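Local coordinates for flagellar hook associated protein type 3 FlgL (Legionella pneumophila subsp. pneumophila, PDB 5YTI), which is probably a structural component of the bacterial flagellum, forming part of the junction between hook and filament as a member of the flagellin family, at residues A[61-66]-A[358-363]; A[68-73]-A[347-352]. All coordinates share one frame; numbering follows the deposited sequence.

Contact 1: residues A[61-66]-A[358-363]; sequences LFQNNR and ANNDYL
Asn359 turns the nitrogen end of its amide toward helix 49-96, where ND2 lies 3.6 Å from Phe62 CB. The contact is therefore with the root of the aromatic side chain; Phe62 also touches Ala166 and Thr169. Asn359 has CG beside its own backbone N and anti to the carbonyl carbon (chi1 -72°), a torsion that sets the amide across the gap between the helices with ND2 toward Phe62 and strand 164-168. There ND2 donates a hydrogen bond to the carbonyl oxygen of Val167. Asn65, one turn after Phe62, makes the matching bond from its ND2 to Ala166 O, so the same strand is held from both helices, through neighbouring carbonyls.

Gln63 approaches Asn359 from another side. Its chain bends at chi2, and OE1 comes to 3.9 Å from Asn359 CB as the two side chains lie alongside, pointing opposite ways. Their amide planes stand 88° apart, and the glutamine oxygen faces a methylene, not the polar end of the asparagine. At the margin of the contact Asn360 OD1 stands 4.2 Å from Gln63 OE1, an oxygen beside an oxygen and no bond.

Arg66 carries its guanidinium up beside Gln63 and Asn359, but it is modelled in two conformers, and the closeness of its NH1 to the donor ND2 of Asn359 is doubtful evidence of anything attractive. The axes of the segments run nearly antiparallel, at 166°, with a closest approach of 10.7 Å. Gln63 and Asn359 have the nearest CA atoms, 7.1 Å apart. With 236 Å² buried, this is a modest, mostly polar interface in the long antiparallel helical pair of the flagellin-type core. Its chemistry suggests that strand 164-168 adds to the direct packing, since each helix lends an asparagine amide to one of its main-chain carbonyls.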
ATOM      1  N   LEU A  61      14.425  14.993  32.034  1.00 93.75           N
ATOM      2  CA  LEU A  61      14.000  15.264  30.671  1.00 97.83           C
ATOM      3  C   LEU A  61      13.533  13.974  29.972  1.00 98.93           C
ATOM      4  O   LEU A  61      12.524  13.966  29.227  1.00 96.36           O
ATOM      5  CB  LEU A  61      15.162  15.901  29.892  1.00 99.15           C
ATOM      6  CG  LEU A  61      14.902  16.149  28.404  1.00101.44           C
ATOM      7  CD1 LEU A  61      13.827  17.216  28.229  1.00103.05           C
ATOM      8  CD2 LEU A  61      16.181  16.508  27.660  1.00103.20           C
ATOM      9  N   PHE A  62      14.292  12.899  30.205  1.00 97.47           N
ATOM     10  CA  PHE A  62      13.971  11.575  29.680  1.00 97.64           C
ATOM     11  C   PHE A  62      12.614  11.084  30.247  1.00 95.11           C
ATOM     12  O   PHE A  62      11.762  10.621  29.484  1.00 92.41           O
ATOM     13  CB  PHE A  62      15.103  10.548  29.981  1.00101.36           C
ATOM     14  CG  PHE A  62      16.422  10.776  29.224  1.00103.12           C
ATOM     15  CD1 PHE A  62      16.534  11.688  28.160  1.00104.84           C
ATOM     16  CD2 PHE A  62      17.556  10.019  29.564  1.00102.21           C
ATOM     17  CE1 PHE A  62      17.747  11.864  27.491  1.00105.08           C
ATOM     18  CE2 PHE A  62      18.759  10.198  28.897  1.00101.15           C
ATOM     19  CZ  PHE A  62      18.856  11.122  27.863  1.00103.37           C
ATOM     20  N   GLN A  63      12.414  11.205  31.567  1.00 95.16           N
ATOM     21  CA  GLN A  63      11.103  10.916  32.212  1.00 96.71           C
ATOM     22  C   GLN A  63       9.954  11.849  31.740  1.00 93.06           C
ATOM     23  O   GLN A  63       8.834  11.387  31.527  1.00 89.71           O
ATOM     24  CB  GLN A  63      11.201  10.965  33.757  1.00 99.29           C
ATOM     25  CG  GLN A  63      12.394  10.234  34.369  1.00101.14           C
ATOM     26  CD  GLN A  63      12.050   9.462  35.622  1.00105.32           C
ATOM     27  OE1 GLN A  63      11.391   8.412  35.549  1.00111.64           O
ATOM     28  NE2 GLN A  63      12.513   9.952  36.778  1.00103.48           N
ATOM     29  N   ASN A  64      10.236  13.147  31.595  1.00 93.41           N
ATOM     30  CA  ASN A  64       9.269  14.116  31.061  1.00 97.15           C
ATOM     31  C   ASN A  64       8.914  13.729  29.614  1.00 94.46           C
ATOM     32  O   ASN A  64       7.743  13.561  29.275  1.00 95.54           O
ATOM     33  CB  ASN A  64       9.838  15.553  31.147  1.00105.21           C
ATOM     34  CG  ASN A  64       8.753  16.646  31.208  1.00114.46           C
ATOM     35  OD1 ASN A  64       8.055  16.807  32.230  1.00121.23           O
ATOM     36  ND2 ASN A  64       8.645  17.440  30.127  1.00109.90           N
ATOM     37  N   ASN A  65       9.922  13.542  28.770  1.00 90.14           N
ATOM     38  CA  ASN A  65       9.679  13.102  27.399  1.00 89.50           C
ATOM     39  C   ASN A  65       8.827  11.805  27.290  1.00 87.92           C
ATOM     40  O   ASN A  65       7.975  11.699  26.382  1.00 83.92           O
ATOM     41  CB  ASN A  65      11.009  12.941  26.649  1.00 87.74           C
ATOM     42  CG  ASN A  65      11.568  14.259  26.143  1.00 88.30           C
ATOM     43  OD1 ASN A  65      10.911  15.299  26.204  1.00 86.72           O
ATOM     44  ND2 ASN A  65      12.796  14.215  25.635  1.00 88.62           N
ATOM     45  N   ARG A  66       9.079  10.840  28.195  1.00 87.01           N
ATOM     46  CA  ARG A  66       8.334   9.567  28.246  0.50 86.86           C
ATOM     47  C   ARG A  66       6.886   9.814  28.638  1.00 90.10           C
ATOM     48  O   ARG A  66       5.982   9.448  27.906  1.00 92.53           O
ATOM     49  CB  ARG A  66       8.975   8.576  29.234  0.50 83.89           C
ATOM     50  CG  ARG A  66       8.049   7.452  29.695  0.50 82.76           C
ATOM     51  CD  ARG A  66       8.676   6.564  30.774  0.50 81.66           C
ATOM     52  NE  ARG A  66       8.658   7.180  32.106  0.50 80.39           N
ATOM     53  CZ  ARG A  66       9.744   7.567  32.779  0.50 75.52           C
ATOM     54  NH1 ARG A  66      10.942   7.384  32.277  0.50 72.84           N
ATOM     55  NH2 ARG A  66       9.627   8.124  33.967  0.50 75.31           N
ATOM     56  N   ALA A 358      13.580   1.516  33.560  1.00110.42           N
ATOM     57  CA  ALA A 358      15.012   1.682  33.301  1.00104.51           C
ATOM     58  C   ALA A 358      15.541   3.059  33.722  1.00103.77           C
ATOM     59  O   ALA A 358      16.733   3.211  33.984  1.00 98.10           O
ATOM     60  CB  ALA A 358      15.308   1.447  31.832  1.00 99.97           C
ATOM     61  N   ASN A 359      14.665   4.063  33.755  1.00103.52           N
ATOM     62  CA  ASN A 359      15.030   5.395  34.253  1.00 98.63           C
ATOM     63  C   ASN A 359      14.924   5.464  35.784  1.00102.79           C
ATOM     64  O   ASN A 359      15.621   6.230  36.415  1.00 99.88           O
ATOM     65  CB  ASN A 359      14.170   6.482  33.590  1.00 94.42           C
ATOM     66  CG  ASN A 359      14.545   6.716  32.129  1.00 92.74           C
ATOM     67  OD1 ASN A 359      15.542   6.180  31.637  1.00 95.24           O
ATOM     68  ND2 ASN A 359      13.760   7.526  31.436  1.00 85.77           N
ATOM     69  N   ASN A 360      14.061   4.662  36.397  1.00113.70           N
ATOM     70  CA  ASN A 360      14.069   4.601  37.853  1.00117.94           C
ATOM     71  C   ASN A 360      15.244   3.703  38.320  1.00116.44           C
ATOM     72  O   ASN A 360      15.636   3.791  39.474  1.00117.85           O
ATOM     73  CB  ASN A 360      12.693   4.177  38.453  1.00122.75           C
ATOM     74  CG  ASN A 360      11.730   5.370  38.690  1.00124.12           C
ATOM     75  OD1 ASN A 360      12.121   6.448  39.183  1.00121.58           O
ATOM     76  ND2 ASN A 360      10.449   5.160  38.354  1.00119.78           N
ATOM     77  N   ASP A 361      15.803   2.859  37.436  1.00114.50           N
ATOM     78  CA  ASP A 361      17.016   2.032  37.752  1.00114.39           C
ATOM     79  C   ASP A 361      18.303   2.890  37.712  1.00114.27           C
ATOM     80  O   ASP A 361      19.209   2.723  38.540  1.00112.74           O
ATOM     81  CB  ASP A 361      17.207   0.840  36.766  1.00114.00           C
ATOM     82  CG  ASP A 361      16.373  -0.414  37.113  1.00114.15           C
ATOM     83  OD1 ASP A 361      16.000  -0.614  38.283  1.00113.46           O
ATOM     84  OD2 ASP A 361      16.109  -1.222  36.189  1.00114.09           O
ATOM     85  N   TYR A 362      18.351   3.797  36.727  1.00116.87           N
ATOM     86  CA  TYR A 362      19.488   4.697  36.426  1.00114.03           C
ATOM     87  C   TYR A 362      19.520   5.924  37.364  1.00112.03           C
ATOM     88  O   TYR A 362      20.500   6.662  37.402  1.00117.79           O
ATOM     89  CB  TYR A 362      19.393   5.134  34.942  1.00115.26           C
ATOM     90  CG  TYR A 362      20.581   5.883  34.325  1.00121.20           C
ATOM     91  CD1 TYR A 362      21.904   5.542  34.630  1.00124.96           C
ATOM     92  CD2 TYR A 362      20.373   6.905  33.382  1.00121.26           C
ATOM     93  CE1 TYR A 362      22.975   6.221  34.052  1.00126.02           C
ATOM     94  CE2 TYR A 362      21.437   7.581  32.798  1.00122.12           C
ATOM     95  CZ  TYR A 362      22.732   7.232  33.135  1.00125.30           C
ATOM     96  OH  TYR A 362      23.788   7.891  32.560  1.00124.33           O
ATOM     97  N   LEU A 363      18.439   6.137  38.109  1.00107.83           N
ATOM     98  CA  LEU A 363      18.380   7.157  39.162  1.00103.08           C
ATOM     99  C   LEU A 363      18.660   6.519  40.526  1.00101.19           C
ATOM    100  O   LEU A 363      19.452   7.033  41.314  1.00 97.01           O
ATOM    101  CB  LEU A 363      16.986   7.779  39.164  1.00102.61           C
ATOM    102  CG  LEU A 363      16.642   8.882  40.155  1.00 99.43           C
ATOM    103  CD1 LEU A 363      17.172  10.201  39.630  1.00 97.01           C
ATOM    104  CD2 LEU A 363      15.127   8.925  40.357  1.00100.69           C
TER

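Contact 2: residues A[68-73]-A[347-352]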
ATOM      1  N   ALA A  68       5.129  12.341  28.403  1.00 86.75           N
ATOM      2  CA  ALA A  68       4.423  13.078  27.343  1.00 86.17           C
ATOM      3  C   ALA A  68       4.189  12.228  26.105  1.00 87.61           C
ATOM      4  O   ALA A  68       3.206  12.399  25.381  1.00 88.57           O
ATOM      5  CB  ALA A  68       5.192  14.327  26.962  1.00 84.70           C
ATOM      6  N   ALA A  69       5.117  11.319  25.850  1.00 89.12           N
ATOM      7  CA  ALA A  69       4.991  10.388  24.737  1.00 88.99           C
ATOM      8  C   ALA A  69       3.876   9.385  25.009  1.00 88.40           C
ATOM      9  O   ALA A  69       2.963   9.195  24.203  1.00 89.65           O
ATOM     10  CB  ALA A  69       6.303   9.657  24.533  1.00 89.44           C
ATOM     11  N   ASP A  70       3.968   8.750  26.166  1.00 86.33           N
ATOM     12  CA  ASP A  70       2.959   7.832  26.629  1.00 86.69           C
ATOM     13  C   ASP A  70       1.592   8.452  26.444  1.00 87.00           C
ATOM     14  O   ASP A  70       0.662   7.770  26.073  1.00 91.18           O
ATOM     15  CB  ASP A  70       3.202   7.491  28.097  1.00 90.72           C
ATOM     16  CG  ASP A  70       2.673   6.129  28.487  1.00 94.49           C
ATOM     17  OD1 ASP A  70       1.428   6.009  28.596  1.00 91.45           O
ATOM     18  OD2 ASP A  70       3.509   5.206  28.733  1.00 99.78           O
ATOM     19  N   SER A  71       1.457   9.753  26.657  1.00 96.03           N
ATOM     20  CA  SER A  71       0.128  10.365  26.601  1.00 94.28           C
ATOM     21  C   SER A  71      -0.375  10.705  25.215  1.00 93.96           C
ATOM     22  O   SER A  71      -1.556  10.468  24.913  1.00 92.06           O
ATOM     23  CB  SER A  71       0.075  11.590  27.485  1.00 92.56           C
ATOM     24  OG  SER A  71      -0.270  11.127  28.764  1.00 92.95           O
ATOM     25  N   ALA A  72       0.511  11.267  24.388  1.00 93.31           N
ATOM     26  CA  ALA A  72       0.190  11.588  22.993  1.00 90.37           C
ATOM     27  C   ALA A  72      -0.201  10.326  22.234  1.00 87.00           C
ATOM     28  O   ALA A  72      -1.078  10.356  21.386  1.00 83.50           O
ATOM     29  CB  ALA A  72       1.375  12.272  22.311  1.00 90.45           C
ATOM     30  N   LEU A  73       0.459   9.222  22.558  1.00 86.86           N
ATOM     31  CA  LEU A  73       0.227   7.959  21.883  1.00 88.91           C
ATOM     32  C   LEU A  73      -1.090   7.298  22.276  1.00 88.27           C
ATOM     33  O   LEU A  73      -1.776   6.746  21.436  1.00 85.70           O
ATOM     34  CB  LEU A  73       1.386   6.994  22.155  1.00 91.30           C
ATOM     35  CG  LEU A  73       2.448   6.823  21.062  1.00 92.60           C
ATOM     36  CD1 LEU A  73       2.921   8.133  20.443  1.00 93.07           C
ATOM     37  CD2 LEU A  73       3.620   6.053  21.641  1.00 93.48           C
ATOM     38  N   ALA A 347       3.618  -1.489  20.254  1.00 84.74           N
ATOM     39  CA  ALA A 347       5.030  -1.831  20.427  1.00 85.79           C
ATOM     40  C   ALA A 347       5.782  -0.689  21.111  1.00 87.31           C
ATOM     41  O   ALA A 347       6.615  -0.917  21.995  1.00 90.66           O
ATOM     42  CB  ALA A 347       5.673  -2.153  19.081  1.00 84.36           C
ATOM     43  N   ARG A 348       5.473   0.535  20.699  1.00 85.87           N
ATOM     44  CA  ARG A 348       6.108   1.722  21.239  1.00 85.17           C
ATOM     45  C   ARG A 348       5.725   1.956  22.690  1.00 86.19           C
ATOM     46  O   ARG A 348       6.560   2.272  23.523  1.00 88.82           O
ATOM     47  CB  ARG A 348       5.756   2.936  20.390  1.00 84.27           C
ATOM     48  CG  ARG A 348       6.568   3.005  19.116  1.00 82.98           C
ATOM     49  CD  ARG A 348       6.183   4.210  18.309  1.00 83.88           C
ATOM     50  NE  ARG A 348       5.122   3.925  17.367  1.00 85.11           N
ATOM     51  CZ  ARG A 348       4.415   4.850  16.716  1.00 88.89           C
ATOM     52  NH1 ARG A 348       4.619   6.148  16.902  1.00 87.49           N
ATOM     53  NH2 ARG A 348       3.463   4.467  15.875  1.00 94.21           N
ATOM     54  N   LEU A 349       4.465   1.787  23.010  1.00 87.16           N
ATOM     55  CA  LEU A 349       4.089   1.858  24.389  1.00 90.29           C
ATOM     56  C   LEU A 349       4.842   0.813  25.199  1.00 94.04           C
ATOM     57  O   LEU A 349       5.188   1.076  26.332  1.00 95.90           O
ATOM     58  CB  LEU A 349       2.597   1.648  24.538  1.00 92.12           C
ATOM     59  CG  LEU A 349       1.703   2.722  23.905  1.00 92.72           C
ATOM     60  CD1 LEU A 349       0.227   2.299  23.797  1.00 91.64           C
ATOM     61  CD2 LEU A 349       1.841   4.028  24.671  1.00 93.95           C
ATOM     62  N   ASN A 350       5.086  -0.376  24.647  1.00 98.02           N
ATOM     63  CA  ASN A 350       5.809  -1.392  25.419  1.00101.75           C
ATOM     64  C   ASN A 350       7.285  -0.982  25.543  1.00106.05           C
ATOM     65  O   ASN A 350       7.940  -1.310  26.537  1.00110.26           O
ATOM     66  CB  ASN A 350       5.624  -2.814  24.864  1.00100.13           C
ATOM     67  CG  ASN A 350       4.301  -3.458  25.303  1.00101.55           C
ATOM     68  OD1 ASN A 350       3.888  -3.370  26.464  1.00104.16           O
ATOM     69  ND2 ASN A 350       3.640  -4.124  24.368  1.00101.44           N
ATOM     70  N   GLN A 351       7.798  -0.237  24.558  1.00 98.19           N
ATOM     71  CA  GLN A 351       9.154   0.364  24.666  1.00 97.21           C
ATOM     72  C   GLN A 351       9.204   1.420  25.792  1.00 94.83           C
ATOM     73  O   GLN A 351      10.230   1.580  26.441  1.00 94.98           O
ATOM     74  CB  GLN A 351       9.630   0.975  23.315  1.00 95.66           C
ATOM     75  CG  GLN A 351      10.286  -0.022  22.340  1.00 95.65           C
ATOM     76  CD  GLN A 351      11.015   0.642  21.169  1.00 93.23           C
ATOM     77  OE1 GLN A 351      10.447   1.472  20.440  1.00 87.88           O
ATOM     78  NE2 GLN A 351      12.290   0.278  20.990  1.00 92.83           N
ATOM     79  N   LEU A 352       8.086   2.116  26.012  1.00 93.53           N
ATOM     80  CA  LEU A 352       7.986   3.160  27.023  1.00 93.16           C
ATOM     81  C   LEU A 352       7.841   2.600  28.417  1.00 98.69           C
ATOM     82  O   LEU A 352       8.586   3.000  29.307  1.00106.76           O
ATOM     83  CB  LEU A 352       6.820   4.101  26.736  1.00 91.96           C
ATOM     84  CG  LEU A 352       6.925   4.900  25.425  1.00 90.31           C
ATOM     85  CD1 LEU A 352       5.655   5.705  25.159  1.00 87.18           C
ATOM     86  CD2 LEU A 352       8.152   5.807  25.437  1.00 88.27           C
TER
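Arg348 NH2 is gripped by two carboxylates, those of Asp344 and Asp177, in salt bridges, while NH1 of the same guanidinium donates to Ala174 O; at its other end the side chain meets Leu73, whose CD2 lies 4.0 Å from Arg348 CB. Three partners thus fix the charged end of a buried arginine, and the two carboxylates would be expected to balance the charge of this guanidinium. Leu73 comes across the side chain of Arg348 almost perpendicularly, with the aliphatic root of the arginine serving as an apolar surface for the leucine methyl.

Against Leu349, Leu73 lies flank to flank with the two chains running in opposed senses, and Leu73 CB and Leu349 CD2 are 3.9 Å apart. A third leucine, Leu352, comes in from the far end of its segment: its CD1 stands 4.1 Å from Leu73 CD2 and 4.1 Å from Ala69 CB. CG of Leu352 is anti to the carbonyl carbon (chi1 -63°), and CD1 thereby comes in against helix 49-96, 3.6 Å from the backbone N of Asp70.

This is the apolar seam of an antiparallel helix pair, as in the helical core of flagellin-family proteins. The short segments cross at 158°, with their axes 10.2 Å apart at closest approach, and Asp70 and Leu349 have the nearest CA atoms, 6.5 Å apart. Strand 171-174 covers one flank, Val173 touching both Arg348 and Leu352.

Asp70 lies at the border of the seam. Its carboxylate passes beside Leu352, OD2 resting 4.0 Å from Leu352 CB, while OD1 forms a salt bridge with Arg74 on its own helix.

From the N-terminal end of the model, helix 49-96 passes first through 61-66 and then through 68-73. The chain continues through helix 104-125, the strands and helix 296-307, and returns along helix 316-374, reaching 347-352 before 358-363. Contact 2 therefore closes the inner loop, with 273 intervening residues, and contact 1 the outer one, with 291; they nest without crossing, as the antiparallel course requires. Their centres are 13 Å apart, and they touch in the modelled conformer of Arg66, through CD beside Leu352 O (3.9 Å). Both tie the same two helices together, the apolar seam of contact 2 giving way to polar packing at contact 1, farther from the chain's centre.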